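Local atomic coordinates of leucine-rich repeat protein (Bacteroides thetaiotaomicron, PDB entry 4ECN), a protein that is of unknown function but, as an extracellular leucine-rich repeat protein carrying DUF4458 domains, probably binds other proteins. Residues E378-H381 with R382-H386; E589-G592 with T593-L597. One frame throughout, in Å; residues are numbered along the deposited sequence.

Contact 1: E378-H381 with R382-H386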
loop_
_atom_site.group_PDB
_atom_site.type_symbol
_atom_site.label_atom_id
_atom_site.label_comp_id
_atom_site.label_asym_id
_atom_site.label_seq_id
_atom_site.Cartn_x
_atom_site.Cartn_y
_atom_site.Cartn_z
ATOM N N GLU A 378 15.630 -8.122 -9.481
ATOM C CA GLU A 378 15.882 -7.568 -8.142
ATOM C C GLU A 378 14.763 -6.641 -7.687
ATOM O O GLU A 378 14.271 -6.790 -6.565
ATOM C CB GLU A 378 17.215 -6.794 -8.059
ATOM C CG GLU A 378 18.432 -7.525 -8.606
ATOM C CD GLU A 378 18.717 -7.240 -10.070
ATOM O OE1 GLU A 378 19.386 -6.218 -10.351
ATOM O OE2 GLU A 378 18.248 -8.018 -10.936
ATOM N N ARG A 379 14.384 -5.669 -8.536
ATOM C CA ARG A 379 13.335 -4.690 -8.245
ATOM C C ARG A 379 11.986 -5.369 -8.042
ATOM O O ARG A 379 11.246 -4.988 -7.124
ATOM C CB ARG A 379 13.242 -3.663 -9.371
ATOM C CG ARG A 379 14.264 -2.560 -9.240
ATOM C CD ARG A 379 13.711 -1.304 -8.583
ATOM N NE ARG A 379 12.690 -0.602 -9.380
ATOM C CZ ARG A 379 11.418 -0.448 -9.014
ATOM N NH1 ARG A 379 10.982 -0.959 -7.865
ATOM N NH2 ARG A 379 10.578 0.230 -9.781
ATOM N N LYS A 380 11.696 -6.390 -8.883
ATOM C CA LYS A 380 10.462 -7.190 -8.870
ATOM C C LYS A 380 10.364 -8.023 -7.582
ATOM O O LYS A 380 9.293 -8.118 -6.977
ATOM C CB LYS A 380 10.423 -8.104 -10.109
ATOM C CG LYS A 380 9.073 -8.765 -10.402
ATOM C CD LYS A 380 9.113 -9.529 -11.725
ATOM C CE LYS A 380 7.781 -10.142 -12.055
ATOM N NZ LYS A 380 7.753 -10.722 -13.425
ATOM N N HIS A 381 11.498 -8.595 -7.162
ATOM C CA HIS A 381 11.580 -9.411 -5.964
ATOM C C HIS A 381 11.412 -8.542 -4.707
ATOM O O HIS A 381 10.685 -8.948 -3.796
ATOM C CB HIS A 381 12.894 -10.174 -5.931
ATOM C CG HIS A 381 12.984 -11.106 -4.772
ATOM N ND1 HIS A 381 12.223 -12.265 -4.720
ATOM C CD2 HIS A 381 13.739 -11.018 -3.653
ATOM C CE1 HIS A 381 12.538 -12.840 -3.572
ATOM N NE2 HIS A 381 13.453 -12.127 -2.898
ATOM N N ARG A 382 12.016 -7.333 -4.689
ATOM C CA ARG A 382 11.875 -6.382 -3.584
ATOM C C ARG A 382 10.404 -6.029 -3.337
ATOM O O ARG A 382 9.977 -5.934 -2.180
ATOM C CB ARG A 382 12.665 -5.100 -3.868
ATOM C CG ARG A 382 13.596 -4.696 -2.733
ATOM C CD ARG A 382 14.072 -3.243 -2.770
ATOM N NE ARG A 382 14.369 -2.743 -4.116
ATOM C CZ ARG A 382 15.508 -2.935 -4.776
ATOM N NH1 ARG A 382 16.489 -3.651 -4.232
ATOM N NH2 ARG A 382 15.665 -2.436 -5.996
ATOM N N ILE A 383 9.645 -5.833 -4.436
ATOM C CA ILE A 383 8.218 -5.506 -4.443
ATOM C C ILE A 383 7.412 -6.728 -3.991
ATOM O O ILE A 383 6.466 -6.564 -3.205
ATOM C CB ILE A 383 7.743 -4.990 -5.843
ATOM C CG1 ILE A 383 8.346 -3.598 -6.204
ATOM C CG2 ILE A 383 6.223 -4.962 -5.948
ATOM C CD1 ILE A 383 8.048 -2.360 -5.199
ATOM N N ARG A 384 7.778 -7.938 -4.470
ATOM C CA ARG A 384 7.091 -9.173 -4.055
ATOM C C ARG A 384 7.279 -9.454 -2.530
ATOM O O ARG A 384 6.374 -9.992 -1.883
ATOM C CB ARG A 384 7.611 -10.366 -4.862
ATOM C CG ARG A 384 7.110 -10.441 -6.277
ATOM C CD ARG A 384 7.985 -11.351 -7.094
ATOM N NE ARG A 384 7.297 -11.807 -8.301
ATOM C CZ ARG A 384 7.743 -12.766 -9.108
ATOM N NH1 ARG A 384 8.881 -13.395 -8.837
ATOM N NH2 ARG A 384 7.038 -13.127 -10.173
HETATM N N MSE A 385 8.452 -9.080 -1.973
HETATM C CA MSE A 385 8.792 -9.290 -0.567
HETATM C C MSE A 385 8.251 -8.166 0.327
HETATM O O MSE A 385 8.439 -8.248 1.558
HETATM C CB MSE A 385 10.339 -9.414 -0.365
HETATM C CG MSE A 385 10.994 -10.676 -0.972
HETATM SE SE MSE A 385 10.145 -12.419 -0.592
HETATM C CE MSE A 385 8.981 -12.551 -2.108
ATOM N N HIS A 386 7.583 -7.127 -0.259
ATOM C CA HIS A 386 7.068 -6.011 0.547
ATOM C C HIS A 386 6.051 -6.508 1.573
ATOM O O HIS A 386 6.238 -6.188 2.750
ATOM C CB HIS A 386 6.459 -4.905 -0.300
ATOM C CG HIS A 386 6.152 -3.676 0.491
ATOM N ND1 HIS A 386 4.870 -3.410 0.954
ATOM C CD2 HIS A 386 6.983 -2.692 0.919
ATOM C CE1 HIS A 386 4.952 -2.256 1.602
ATOM N NE2 HIS A 386 6.209 -1.796 1.627
HETATM O O HOH W 1 11.147 -13.062 -7.220
#

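Contact 2: E589-G592 with T593-L597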
loop_
_atom_site.group_PDB
_atom_site.type_symbol
_atom_site.label_atom_id
_atom_site.label_comp_id
_atom_site.label_asym_id
_atom_site.label_seq_id
_atom_site.Cartn_x
_atom_site.Cartn_y
_atom_site.Cartn_z
ATOM N N GLU A 589 -1.149 -30.810 5.567
ATOM C CA GLU A 589 -0.858 -31.875 4.607
ATOM C C GLU A 589 0.507 -31.575 4.040
ATOM O O GLU A 589 0.866 -30.408 3.929
ATOM C CB GLU A 589 -1.941 -31.994 3.528
ATOM C CG GLU A 589 -3.262 -32.547 4.040
ATOM C CD GLU A 589 -3.434 -34.049 3.973
ATOM O OE1 GLU A 589 -2.995 -34.658 2.972
ATOM O OE2 GLU A 589 -4.112 -34.603 4.866
ATOM N N ALA A 590 1.292 -32.588 3.736
ATOM C CA ALA A 590 2.646 -32.330 3.258
ATOM C C ALA A 590 2.689 -31.942 1.773
ATOM O O ALA A 590 1.815 -32.336 1.003
ATOM C CB ALA A 590 3.504 -33.561 3.478
ATOM N N PHE A 591 3.715 -31.148 1.402
ATOM C CA PHE A 591 4.100 -30.771 0.038
ATOM C C PHE A 591 5.090 -31.791 -0.519
ATOM O O PHE A 591 5.160 -32.037 -1.724
ATOM C CB PHE A 591 4.732 -29.370 0.007
ATOM C CG PHE A 591 3.795 -28.230 0.266
ATOM C CD1 PHE A 591 3.061 -27.666 -0.768
ATOM C CD2 PHE A 591 3.675 -27.688 1.532
ATOM C CE1 PHE A 591 2.175 -26.610 -0.527
ATOM C CE2 PHE A 591 2.803 -26.624 1.772
ATOM C CZ PHE A 591 2.054 -26.095 0.743
ATOM N N GLY A 592 5.868 -32.353 0.398
ATOM C CA GLY A 592 6.925 -33.295 0.087
ATOM C C GLY A 592 8.244 -32.567 0.085
ATOM O O GLY A 592 8.280 -31.337 -0.018
ATOM N N THR A 593 9.334 -33.335 0.162
ATOM C CA THR A 593 10.719 -32.850 0.228
ATOM C C THR A 593 11.222 -32.306 -1.133
ATOM O O THR A 593 12.318 -31.758 -1.194
ATOM C CB THR A 593 11.601 -33.994 0.709
ATOM O OG1 THR A 593 11.405 -35.125 -0.159
ATOM C CG2 THR A 593 11.291 -34.378 2.163
ATOM N N ASN A 594 10.428 -32.442 -2.206
ATOM C CA ASN A 594 10.759 -31.936 -3.536
ATOM C C ASN A 594 10.338 -30.469 -3.675
ATOM O O ASN A 594 10.720 -29.804 -4.644
ATOM C CB ASN A 594 10.111 -32.803 -4.630
ATOM C CG ASN A 594 10.887 -34.073 -4.945
ATOM O OD1 ASN A 594 11.977 -34.358 -4.399
ATOM N ND2 ASN A 594 10.356 -34.856 -5.864
ATOM N N VAL A 595 9.542 -29.975 -2.706
ATOM C CA VAL A 595 9.114 -28.588 -2.627
ATOM C C VAL A 595 10.083 -27.908 -1.661
ATOM O O VAL A 595 10.081 -28.200 -0.457
ATOM C CB VAL A 595 7.628 -28.409 -2.251
ATOM C CG1 VAL A 595 7.303 -26.948 -1.953
ATOM C CG2 VAL A 595 6.721 -28.948 -3.349
ATOM N N LYS A 596 10.964 -27.057 -2.229
ATOM C CA LYS A 596 12.006 -26.307 -1.536
ATOM C C LYS A 596 11.506 -24.876 -1.238
ATOM O O LYS A 596 11.400 -24.048 -2.153
ATOM C CB LYS A 596 13.306 -26.289 -2.382
ATOM C CG LYS A 596 13.850 -27.662 -2.797
ATOM C CD LYS A 596 14.626 -28.367 -1.687
ATOM C CE LYS A 596 15.022 -29.786 -2.026
ATOM N NZ LYS A 596 15.821 -30.402 -0.930
ATOM N N LEU A 597 11.190 -24.596 0.041
ATOM C CA LEU A 597 10.711 -23.281 0.466
ATOM C C LEU A 597 11.817 -22.416 1.017
ATOM O O LEU A 597 12.631 -22.889 1.798
ATOM C CB LEU A 597 9.606 -23.388 1.540
ATOM C CG LEU A 597 8.200 -23.913 1.150
ATOM C CD1 LEU A 597 7.207 -23.606 2.235
ATOM C CD2 LEU A 597 7.658 -23.240 -0.087
#

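Contact 1: E378-H381 with R382-H386
M385, a selenomethionine, lays its CG over one face of the H381 imidazole, a CH-pi contact with CG 3.8 Å from the ring centroid and displaced toward the rim above NE2. SE follows obliquely, 4.4 Å from the same centroid. H381 CG is anti to the backbone N (chi1 -176°), which places the ring alongside M385, one helical turn on. Its other side-chain nitrogen, ND1, lies 2.8 Å from a water that accepts a hydrogen bond from R384 NH1 in the guanidinium plane. K380 comes over a face of that guanidinium: its extended chain brings CE to 3.6 Å from R384 NH2. The two positive ends go to different acceptors, K380 NZ to T494 OG1 and R384 NH2 to D495 and Q518. R382 NH2 sits 3.4 Å from R379 CD, the guanidinium planes 9° apart and almost in one plane, and both arginines form salt bridges with E369. Underneath run the i to i+4 bonds of the helix, among them M385 N to H381 O at 2.9 Å. I383 packs on F366 and L371. R384 of helix 377-384 and M385 lie against the repeat sheet, touching I552 of strand 552-554, and M385 also reaches Y554.

Contact 2: E589-G592 with T593-L597
V595 turns its side chain back toward F591, and the two meet through CB atoms 3.8 Å apart, plain apolar packing across a tight turn. Taken outward from the backbone, V595 CB first passes 3.7 Å from G592 O, the carbonyl that its own amide also meets. From there the two methyls part. CG1, anti to the backbone N (chi1 170°), lies 4.0 Å from F591 CB and approaches the phenyl ring obliquely. CG2 takes the other branch, 3.8 Å from F591 O, and both methyls rest against F591 CB. The turn itself is a type I beta turn running from G592 to V595, closed by V595 N to G592 O at 3.3 Å; the amide comes in from above the carbonyl plane, 53° out of it, rather than along a lone pair. T593 and N594 fill the two central positions and are exposed, while G592 enters the turn with a positive phi of 99°, a conformation glycine adopts readily. In the leucine-rich repeat coil this turn leads into strand 596-601, and L597 is the first leucine of the LxxLxLxxN consensus there. Back at F591, the ring leaves the turn and is buried: it packs on L575 and on L569 of helix 566-569, and meets F614, from the following coil, edge-to-face. F591 and F614 also share backbone hydrogen bonding, as do V595 and L597 with A616, so the coils are linked by main chain as well as by aromatic packing; L597 bonds to the backbone of T618 too.

Both contacts belong to the leucine-rich repeat part of the chain; the centre of contact 1 lies about 14 Å from the centre of the chain, that of contact 2 about 31 Å. Their centres lie about 24 Å apart and their nearest atoms about 10 Å, so they do not touch. The same mixed sheet connects them: helix 377-384 rests on strand 552-554, and strand 596-601, part of which lies in contact 2, is two strands further on, beyond 577-579. No active site is known. The sodium ion held by Q314 and V317 is about 13 Å from the R379 side chain, so contact 1 does not contribute to that site.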